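Local coordinates for probable zinc protease (Pseudomonas aeruginosa, PDB 4NNZ), which probably acts as a metallopeptidase of the M16 family, forming one subunit of the heterodimeric zinc protease PA0371-PA0372, at residues A[225-230]-A[250-255]; A[263-268]-A[301-306]; A[358-363]-A[388-393]. All coordinates share one frame; numbering follows the deposited sequence.

The three contacts differ in depth and in chemistry, and the two do not run in step. Contact 2 is buried and mainly apolar, setting helix 262-276 against the connection after strand 294-301. Contact 1, partly buried, is polar: a loop passes strand 246-253, with a water bridge between the segments and hydrogen bonds from E227 and N252 to neighbouring parts of the chain. Contact 3 lies at the surface, where a methionine tip joins two helices. Contacts 1 and 2 have centres about 11 Å apart and touch through P254 and Y301, and strand 246-253 and helix 262-276 are consecutive elements. Contact 2 also touches contact 3, centres about 14 Å apart, whereas contacts 1 and 3 do not meet.

Contact 1: A[225-230]-A[250-255]; sequences PLELAE and GFNVPS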
loop_
_atom_site.group_PDB
_atom_site.type_symbol
_atom_site.label_atom_id
_atom_site.label_comp_id
_atom_site.label_asym_id
_atom_site.label_seq_id
_atom_site.Cartn_x
_atom_site.Cartn_y
_atom_site.Cartn_z
ATOM N N PRO A 225 0.362 -6.794 -10.171
ATOM C CA PRO A 225 -0.142 -5.659 -9.426
ATOM C C PRO A 225 -1.257 -4.956 -10.151
ATOM O O PRO A 225 -1.041 -4.010 -10.847
ATOM C CB PRO A 225 1.063 -4.749 -9.323
ATOM C CG PRO A 225 2.209 -5.542 -9.736
ATOM C CD PRO A 225 1.696 -6.526 -10.693
ATOM N N LEU A 226 -2.448 -5.484 -9.990
ATOM C CA LEU A 226 -3.663 -4.899 -10.476
ATOM C C LEU A 226 -4.168 -3.827 -9.581
ATOM O O LEU A 226 -4.028 -3.878 -8.399
ATOM C CB LEU A 226 -4.738 -5.950 -10.574
ATOM C CG LEU A 226 -4.276 -7.225 -11.209
ATOM C CD1 LEU A 226 -5.468 -8.116 -11.315
ATOM C CD2 LEU A 226 -3.727 -6.918 -12.570
ATOM N N GLU A 227 -4.848 -2.889 -10.172
ATOM C CA GLU A 227 -5.278 -1.721 -9.499
ATOM C C GLU A 227 -6.751 -1.608 -9.784
ATOM O O GLU A 227 -7.246 -2.297 -10.622
ATOM C CB GLU A 227 -4.512 -0.534 -10.044
ATOM C CG GLU A 227 -4.833 0.746 -9.355
ATOM C CD GLU A 227 -4.597 0.635 -7.881
ATOM O OE1 GLU A 227 -3.499 0.234 -7.508
ATOM O OE2 GLU A 227 -5.506 0.925 -7.107
ATOM N N LEU A 228 -7.454 -0.762 -9.064
ATOM C CA LEU A 228 -8.832 -0.508 -9.358
ATOM C C LEU A 228 -8.871 0.164 -10.681
ATOM O O LEU A 228 -8.002 0.917 -11.009
ATOM C CB LEU A 228 -9.422 0.419 -8.327
ATOM C CG LEU A 228 -9.824 -0.101 -6.961
ATOM C CD1 LEU A 228 -8.706 -0.878 -6.325
ATOM C CD2 LEU A 228 -10.169 1.059 -6.086
ATOM N N ALA A 229 -9.867 -0.149 -11.473
ATOM C CA ALA A 229 -10.101 0.556 -12.703
ATOM C C ALA A 229 -10.504 2.003 -12.521
ATOM O O ALA A 229 -10.039 2.847 -13.216
ATOM C CB ALA A 229 -11.124 -0.176 -13.521
ATOM N N GLU A 230 -11.390 2.282 -11.592
ATOM C CA GLU A 230 -11.829 3.634 -11.354
ATOM C C GLU A 230 -11.707 3.988 -9.900
ATOM O O GLU A 230 -12.655 3.923 -9.183
ATOM C CB GLU A 230 -13.249 3.820 -11.818
ATOM C CG GLU A 230 -13.378 3.971 -13.308
ATOM C CD GLU A 230 -14.808 4.082 -13.784
ATOM O OE1 GLU A 230 -15.368 3.067 -14.177
ATOM O OE2 GLU A 230 -15.370 5.175 -13.802
ATOM N N GLY A 250 -2.069 11.890 -13.722
ATOM C CA GLY A 250 -1.930 10.492 -14.052
ATOM C C GLY A 250 -3.241 9.782 -14.216
ATOM O O GLY A 250 -4.107 9.992 -13.461
ATOM N N PHE A 251 -3.369 8.936 -15.211
ATOM C CA PHE A 251 -4.572 8.156 -15.388
ATOM C C PHE A 251 -4.351 6.668 -15.232
ATOM O O PHE A 251 -3.500 6.129 -15.847
ATOM C CB PHE A 251 -5.159 8.445 -16.742
ATOM C CG PHE A 251 -5.780 9.787 -16.847
ATOM C CD1 PHE A 251 -7.024 9.999 -16.393
ATOM C CD2 PHE A 251 -5.103 10.830 -17.395
ATOM C CE1 PHE A 251 -7.604 11.217 -16.490
ATOM C CE2 PHE A 251 -5.669 12.060 -17.481
ATOM C CZ PHE A 251 -6.930 12.249 -17.025
ATOM N N ASN A 252 -5.125 6.019 -14.387
ATOM C CA ASN A 252 -4.970 4.595 -14.186
ATOM C C ASN A 252 -5.420 3.830 -15.385
ATOM O O ASN A 252 -6.504 4.015 -15.872
ATOM C CB ASN A 252 -5.764 4.103 -12.991
ATOM C CG ASN A 252 -5.240 4.602 -11.689
ATOM O OD1 ASN A 252 -5.668 5.604 -11.207
ATOM N ND2 ASN A 252 -4.337 3.881 -11.110
ATOM N N VAL A 253 -4.570 2.952 -15.856
ATOM C CA VAL A 253 -4.788 2.298 -17.117
ATOM C C VAL A 253 -4.205 0.922 -17.130
ATOM O O VAL A 253 -3.502 0.558 -16.254
ATOM C CB VAL A 253 -4.212 3.075 -18.301
ATOM C CG1 VAL A 253 -5.044 4.277 -18.621
ATOM C CG2 VAL A 253 -2.788 3.454 -18.050
ATOM N N PRO A 254 -4.511 0.150 -18.138
ATOM C CA PRO A 254 -3.893 -1.146 -18.335
ATOM C C PRO A 254 -2.520 -1.120 -18.976
ATOM O O PRO A 254 -2.085 -0.160 -19.522
ATOM C CB PRO A 254 -4.871 -1.846 -19.247
ATOM C CG PRO A 254 -5.552 -0.762 -19.942
ATOM C CD PRO A 254 -5.711 0.299 -18.946
ATOM N N SER A 255 -1.859 -2.247 -18.929
ATOM C CA SER A 255 -0.632 -2.454 -19.637
ATOM C C SER A 255 -0.740 -3.823 -20.250
ATOM O O SER A 255 -1.688 -4.504 -20.023
ATOM C CB SER A 255 0.572 -2.304 -18.732
ATOM O OG SER A 255 0.927 -3.500 -18.149
HETATM O O HOH W 1 -8.701 2.534 -15.863
#
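E227 and N252 meet slantwise, the bent stem of the glutamate lying against the amide of the asparagine. The closest approach is from E227 CG to N252 ND2, 3.6 Å, so a methylene rather than the carboxylate faces the amide nitrogen. Carboxylate and amide planes are turned 44° from each other, and each polar end has its stronger partners outside the two segments. In E227 the CG lies anti to the backbone N; this chi1 (-177°) sets CG beside N252, and the bend at chi2 (56°) turns the carboxylate off toward A155 and S156, whose backbone N-H groups it receives. A weak bond from L228 N to E227 OE2, 3.2 Å, may add to this hold. The amide of N252 is gripped at both ends, OD1 accepting from R234 NH2 and ND2 donating to A152 O, an arrangement that fixes which way round it lies.

L228 O stands 4.4 Å from N252 CB, and a water joins the two segments by donating to A229 O at 3.0 Å and to N252 O at 2.6 Å. The water thereby bridges two backbone carbonyls, neither of which could donate to the other.

Residues 225-230 run through the loop between helix 200-211 and strand 233-240, while L228 also packs on R147 of the second subunit. N252 is near the end of strand 246-253, an inner strand of the mixed sheet lying between strands 415-422 and 309-317, with V253 touching helices 262-276 and 399-409.

Contact 2: A[263-268]-A[301-306]; sequences REVNAL and YDAFNR
V265 and L268, one helical turn apart, meet Y301 at about right angles. The tyrosine CG lies anti to its own backbone N (chi1 169°), which carries the ring toward the helix. There CE2 of Y301 comes within 3.6 Å of L268 CB, while the edge of the ring lies near V265 O. At the far end, V265 CG1 is 3.6 Å from the hydroxyl oxygen of Y301, and that hydroxyl is held by P254 O, so apolar packing and a polar tether position the same ring.

With chi1 at 174°, V265 places CG1 where it also reaches CB of A303, 3.7 Å away. One methyl therefore bridges tyrosine and alanine. Above one face of the Y301 ring, over its centre, stands A303 N. The CB of A303 in turn sits over the rim of the F304 ring.

D302 braces the bend of the backbone: its OD1 accepts from F304 N at 2.6 Å from the anti side of the carboxylate. This is an Asx turn, here opening the connection between antiparallel strands 294-301 and 309-317, a beta hairpin whose loop packs against helix 262-276 in the alpha+beta fold of an M16 peptidase domain.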
loop_
_atom_site.group_PDB
_atom_site.type_symbol
_atom_site.label_atom_id
_atom_site.label_comp_id
_atom_site.label_asym_id
_atom_site.label_seq_id
_atom_site.Cartn_x
_atom_site.Cartn_y
_atom_site.Cartn_z
ATOM N N ARG A 263 -5.004 -3.979 -28.088
ATOM C CA ARG A 263 -5.165 -2.871 -28.996
ATOM C C ARG A 263 -5.288 -1.570 -28.260
ATOM O O ARG A 263 -4.755 -0.589 -28.681
ATOM C CB ARG A 263 -6.360 -3.074 -29.915
ATOM C CG ARG A 263 -6.563 -1.966 -30.922
ATOM C CD ARG A 263 -5.782 -2.183 -32.203
ATOM N NE ARG A 263 -6.029 -3.481 -32.809
ATOM C CZ ARG A 263 -6.928 -3.701 -33.753
ATOM N NH1 ARG A 263 -7.660 -2.716 -34.197
ATOM N NH2 ARG A 263 -7.100 -4.903 -34.251
ATOM N N GLU A 264 -6.023 -1.564 -27.173
ATOM C CA GLU A 264 -6.222 -0.352 -26.422
ATOM C C GLU A 264 -4.918 0.156 -25.829
ATOM O O GLU A 264 -4.698 1.337 -25.758
ATOM C CB GLU A 264 -7.336 -0.514 -25.398
ATOM C CG GLU A 264 -6.868 -0.945 -24.032
ATOM C CD GLU A 264 -7.926 -1.653 -23.241
ATOM O OE1 GLU A 264 -9.089 -1.249 -23.304
ATOM O OE2 GLU A 264 -7.595 -2.618 -22.551
ATOM N N VAL A 265 -4.055 -0.746 -25.396
ATOM C CA VAL A 265 -2.779 -0.355 -24.873
ATOM C C VAL A 265 -1.969 0.311 -25.944
ATOM O O VAL A 265 -1.369 1.320 -25.717
ATOM C CB VAL A 265 -1.996 -1.570 -24.375
ATOM C CG1 VAL A 265 -0.604 -1.185 -23.949
ATOM C CG2 VAL A 265 -2.697 -2.215 -23.215
ATOM N N ASN A 266 -1.916 -0.294 -27.096
ATOM C CA ASN A 266 -1.129 0.237 -28.156
ATOM C C ASN A 266 -1.664 1.565 -28.607
ATOM O O ASN A 266 -0.934 2.408 -29.052
ATOM C CB ASN A 266 -0.980 -0.767 -29.268
ATOM C CG ASN A 266 -0.127 -1.924 -28.869
ATOM O OD1 ASN A 266 0.640 -1.836 -27.951
ATOM N ND2 ASN A 266 -0.269 -3.007 -29.548
ATOM N N ALA A 267 -2.964 1.719 -28.477
ATOM C CA ALA A 267 -3.623 2.969 -28.713
ATOM C C ALA A 267 -3.195 4.022 -27.718
ATOM O O ALA A 267 -3.056 5.155 -28.046
ATOM C CB ALA A 267 -5.106 2.782 -28.684
ATOM N N LEU A 268 -3.004 3.630 -26.490
ATOM C CA LEU A 268 -2.463 4.522 -25.500
ATOM C C LEU A 268 -1.032 4.979 -25.752
ATOM O O LEU A 268 -0.691 6.095 -25.487
ATOM C CB LEU A 268 -2.630 3.928 -24.114
ATOM C CG LEU A 268 -4.040 3.989 -23.607
ATOM C CD1 LEU A 268 -4.168 3.201 -22.343
ATOM C CD2 LEU A 268 -4.481 5.408 -23.386
ATOM N N TYR A 301 4.217 6.981 -20.473
ATOM C CA TYR A 301 3.400 5.801 -20.230
ATOM C C TYR A 301 4.192 4.537 -20.472
ATOM O O TYR A 301 4.629 4.333 -21.567
ATOM C CB TYR A 301 2.211 5.822 -21.172
ATOM C CG TYR A 301 1.400 4.561 -21.227
ATOM C CD1 TYR A 301 0.916 3.993 -20.090
ATOM C CD2 TYR A 301 1.102 3.965 -22.418
ATOM C CE1 TYR A 301 0.178 2.861 -20.126
ATOM C CE2 TYR A 301 0.354 2.828 -22.463
ATOM C CZ TYR A 301 -0.105 2.291 -21.301
ATOM O OH TYR A 301 -0.850 1.175 -21.302
ATOM N N ASP A 302 4.364 3.682 -19.477
ATOM C CA ASP A 302 5.023 2.412 -19.699
ATOM C C ASP A 302 4.004 1.342 -19.950
ATOM O O ASP A 302 3.235 1.020 -19.105
ATOM C CB ASP A 302 5.876 2.010 -18.514
ATOM C CG ASP A 302 6.656 0.749 -18.764
ATOM O OD1 ASP A 302 6.377 0.065 -19.736
ATOM O OD2 ASP A 302 7.554 0.425 -17.990
ATOM N N ALA A 303 4.024 0.802 -21.148
ATOM C CA ALA A 303 3.075 -0.178 -21.582
ATOM C C ALA A 303 3.512 -1.574 -21.269
ATOM O O ALA A 303 2.794 -2.501 -21.513
ATOM C CB ALA A 303 2.853 -0.044 -23.059
ATOM N N PHE A 304 4.700 -1.720 -20.720
ATOM C CA PHE A 304 5.270 -3.029 -20.488
ATOM C C PHE A 304 5.422 -3.437 -19.039
ATOM O O PHE A 304 6.417 -3.951 -18.653
ATOM C CB PHE A 304 6.569 -3.202 -21.245
ATOM C CG PHE A 304 6.434 -2.955 -22.687
ATOM C CD1 PHE A 304 5.952 -3.913 -23.502
ATOM C CD2 PHE A 304 6.745 -1.747 -23.211
ATOM C CE1 PHE A 304 5.805 -3.694 -24.825
ATOM C CE2 PHE A 304 6.596 -1.511 -24.531
ATOM C CZ PHE A 304 6.126 -2.491 -25.343
ATOM N N ASN A 305 4.409 -3.164 -18.249
ATOM C CA ASN A 305 4.338 -3.602 -16.867
ATOM C C ASN A 305 3.838 -5.011 -16.628
ATOM O O ASN A 305 3.108 -5.568 -17.383
ATOM C CB ASN A 305 3.510 -2.632 -16.039
ATOM C CG ASN A 305 4.246 -1.379 -15.698
ATOM O OD1 ASN A 305 5.414 -1.403 -15.373
ATOM N ND2 ASN A 305 3.563 -0.285 -15.753
ATOM N N ARG A 306 4.225 -5.538 -15.503
ATOM C CA ARG A 306 3.777 -6.796 -15.019
ATOM C C ARG A 306 2.299 -6.739 -14.815
ATOM O O ARG A 306 1.593 -7.658 -15.091
ATOM C CB ARG A 306 4.391 -6.950 -13.668
ATOM C CG ARG A 306 4.753 -8.312 -13.208
ATOM C CD ARG A 306 5.361 -8.139 -11.847
ATOM N NE ARG A 306 4.899 -9.146 -10.947
ATOM C CZ ARG A 306 4.557 -8.959 -9.692
ATOM N NH1 ARG A 306 4.599 -7.788 -9.130
ATOM N NH2 ARG A 306 4.162 -9.985 -9.005
#

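Contact 3: A[358-363]-A[388-393]; sequences AGMVYE and DQDLEA
M360 reaches across to D390 and L391, so that helix 346-364 and helix 386-396 meet in a small helix-helix contact at the surface of the C-terminal half of this M16 peptidase subunit. It serves as an example of how one long side chain can span a gap that backbones leave wide: the nearest alpha carbons, CA of M360 and CA of L391, are 9.2 Å apart.

In sequence order along 388-393, the first residue to take part is D390. With CG anti to the backbone N (chi1 -152°), its carboxylate is carried toward the first helix, where it crosses M360 at about a right angle. The two carboxylate oxygens have different roles. OD1 forms a salt bridge with R269 of helix 262-276, which would help to balance the negative charge, while OD2 meets the methionine. Since M360 also packs on R269, the arginine links this pair to a third helix.

Next comes L391, which runs past M360 in the opposite direction and offers one methyl, CD1. Two residues on, A393 turns to another partner, N266 of helix 262-276, and its backbone N donates to Q389 O at 3.0 Å within the helix.

Both contacts end on the methionine tip. A bend at chi3 (67°) swings CE toward the second helix, leaving the sulfur farther back, and this single methyl stands 3.8 Å from D390 OD2 and 3.9 Å from L391 CD1.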
loop_
_atom_site.group_PDB
_atom_site.type_symbol
_atom_site.label_atom_id
_atom_site.label_comp_id
_atom_site.label_asym_id
_atom_site.label_seq_id
_atom_site.Cartn_x
_atom_site.Cartn_y
_atom_site.Cartn_z
ATOM N N ALA A 358 10.786 4.330 -35.713
ATOM C CA ALA A 358 12.112 4.638 -36.129
ATOM C C ALA A 358 13.028 4.714 -34.950
ATOM O O ALA A 358 14.128 4.225 -34.991
ATOM C CB ALA A 358 12.106 5.956 -36.853
ATOM N N GLY A 359 12.583 5.369 -33.904
ATOM C CA GLY A 359 13.350 5.484 -32.691
ATOM C C GLY A 359 13.567 4.156 -32.033
ATOM O O GLY A 359 14.612 3.884 -31.485
ATOM N N MET A 360 12.536 3.341 -32.050
ATOM C CA MET A 360 12.628 2.014 -31.511
ATOM C C MET A 360 13.575 1.164 -32.291
ATOM O O MET A 360 14.319 0.415 -31.719
ATOM C CB MET A 360 11.268 1.365 -31.428
ATOM C CG MET A 360 10.510 1.737 -30.170
ATOM S SD MET A 360 8.753 1.670 -30.469
ATOM C CE MET A 360 8.585 -0.079 -30.716
ATOM N N VAL A 361 13.553 1.292 -33.599
ATOM C CA VAL A 361 14.467 0.558 -34.444
ATOM C C VAL A 361 15.896 0.945 -34.134
ATOM O O VAL A 361 16.800 0.167 -34.309
ATOM C CB VAL A 361 14.121 0.752 -35.925
ATOM C CG1 VAL A 361 15.258 0.363 -36.844
ATOM C CG2 VAL A 361 12.945 -0.110 -36.263
ATOM N N TYR A 362 16.086 2.180 -33.767
ATOM C CA TYR A 362 17.403 2.670 -33.588
ATOM C C TYR A 362 18.031 1.914 -32.462
ATOM O O TYR A 362 19.194 1.611 -32.508
ATOM C CB TYR A 362 17.376 4.152 -33.336
ATOM C CG TYR A 362 18.717 4.735 -33.149
ATOM C CD1 TYR A 362 19.571 4.869 -34.186
ATOM C CD2 TYR A 362 19.121 5.141 -31.919
ATOM C CE1 TYR A 362 20.806 5.399 -34.002
ATOM C CE2 TYR A 362 20.352 5.674 -31.716
ATOM C CZ TYR A 362 21.191 5.806 -32.767
ATOM O OH TYR A 362 22.433 6.340 -32.549
ATOM N N GLU A 363 17.247 1.624 -31.443
ATOM C CA GLU A 363 17.747 0.860 -30.333
ATOM C C GLU A 363 18.039 -0.526 -30.709
ATOM O O GLU A 363 18.727 -1.189 -29.987
ATOM C CB GLU A 363 16.756 0.802 -29.214
ATOM C CG GLU A 363 16.800 1.992 -28.318
ATOM C CD GLU A 363 16.848 3.277 -29.086
ATOM O OE1 GLU A 363 16.539 3.268 -30.293
ATOM O OE2 GLU A 363 17.193 4.297 -28.458
ATOM N N ASP A 388 9.293 -8.656 -32.007
ATOM C CA ASP A 388 9.188 -8.757 -33.434
ATOM C C ASP A 388 7.825 -8.321 -33.906
ATOM O O ASP A 388 7.699 -7.684 -34.931
ATOM C CB ASP A 388 9.476 -10.174 -33.869
ATOM C CG ASP A 388 10.944 -10.467 -33.913
ATOM O OD1 ASP A 388 11.725 -9.504 -34.001
ATOM O OD2 ASP A 388 11.329 -11.654 -33.860
ATOM N N GLN A 389 6.796 -8.641 -33.149
ATOM C CA GLN A 389 5.469 -8.335 -33.605
ATOM C C GLN A 389 4.986 -6.995 -33.127
ATOM O O GLN A 389 3.918 -6.574 -33.454
ATOM C CB GLN A 389 4.501 -9.438 -33.231
ATOM C CG GLN A 389 4.870 -10.184 -31.986
ATOM C CD GLN A 389 4.934 -11.670 -32.185
ATOM O OE1 GLN A 389 5.762 -12.162 -32.928
ATOM N NE2 GLN A 389 4.071 -12.394 -31.501
ATOM N N ASP A 390 5.806 -6.320 -32.358
ATOM C CA ASP A 390 5.412 -5.074 -31.773
ATOM C C ASP A 390 5.119 -4.081 -32.833
ATOM O O ASP A 390 4.199 -3.333 -32.714
ATOM C CB ASP A 390 6.551 -4.539 -30.953
ATOM C CG ASP A 390 6.098 -3.673 -29.826
ATOM O OD1 ASP A 390 4.897 -3.506 -29.598
ATOM O OD2 ASP A 390 6.980 -3.163 -29.153
ATOM N N LEU A 391 5.943 -4.084 -33.882
ATOM C CA LEU A 391 5.841 -3.113 -34.976
ATOM C C LEU A 391 4.640 -3.383 -35.897
ATOM O O LEU A 391 4.213 -2.515 -36.664
ATOM C CB LEU A 391 7.153 -3.057 -35.775
ATOM C CG LEU A 391 8.380 -2.428 -35.094
ATOM C CD1 LEU A 391 8.004 -1.147 -34.370
ATOM C CD2 LEU A 391 9.056 -3.398 -34.143
ATOM N N GLU A 392 4.099 -4.591 -35.809
ATOM C CA GLU A 392 2.892 -4.926 -36.486
ATOM C C GLU A 392 1.749 -4.457 -35.650
ATOM O O GLU A 392 0.757 -3.981 -36.144
ATOM C CB GLU A 392 2.822 -6.416 -36.711
ATOM C CG GLU A 392 1.533 -6.861 -37.346
ATOM C CD GLU A 392 1.078 -5.939 -38.445
ATOM O OE1 GLU A 392 1.879 -5.672 -39.347
ATOM O OE2 GLU A 392 -0.079 -5.494 -38.405
ATOM N N ALA A 393 1.907 -4.602 -34.355
ATOM C CA ALA A 393 0.892 -4.217 -33.411
ATOM C C ALA A 393 0.625 -2.744 -33.428
ATOM O O ALA A 393 -0.477 -2.323 -33.262
ATOM C CB ALA A 393 1.294 -4.660 -32.032
#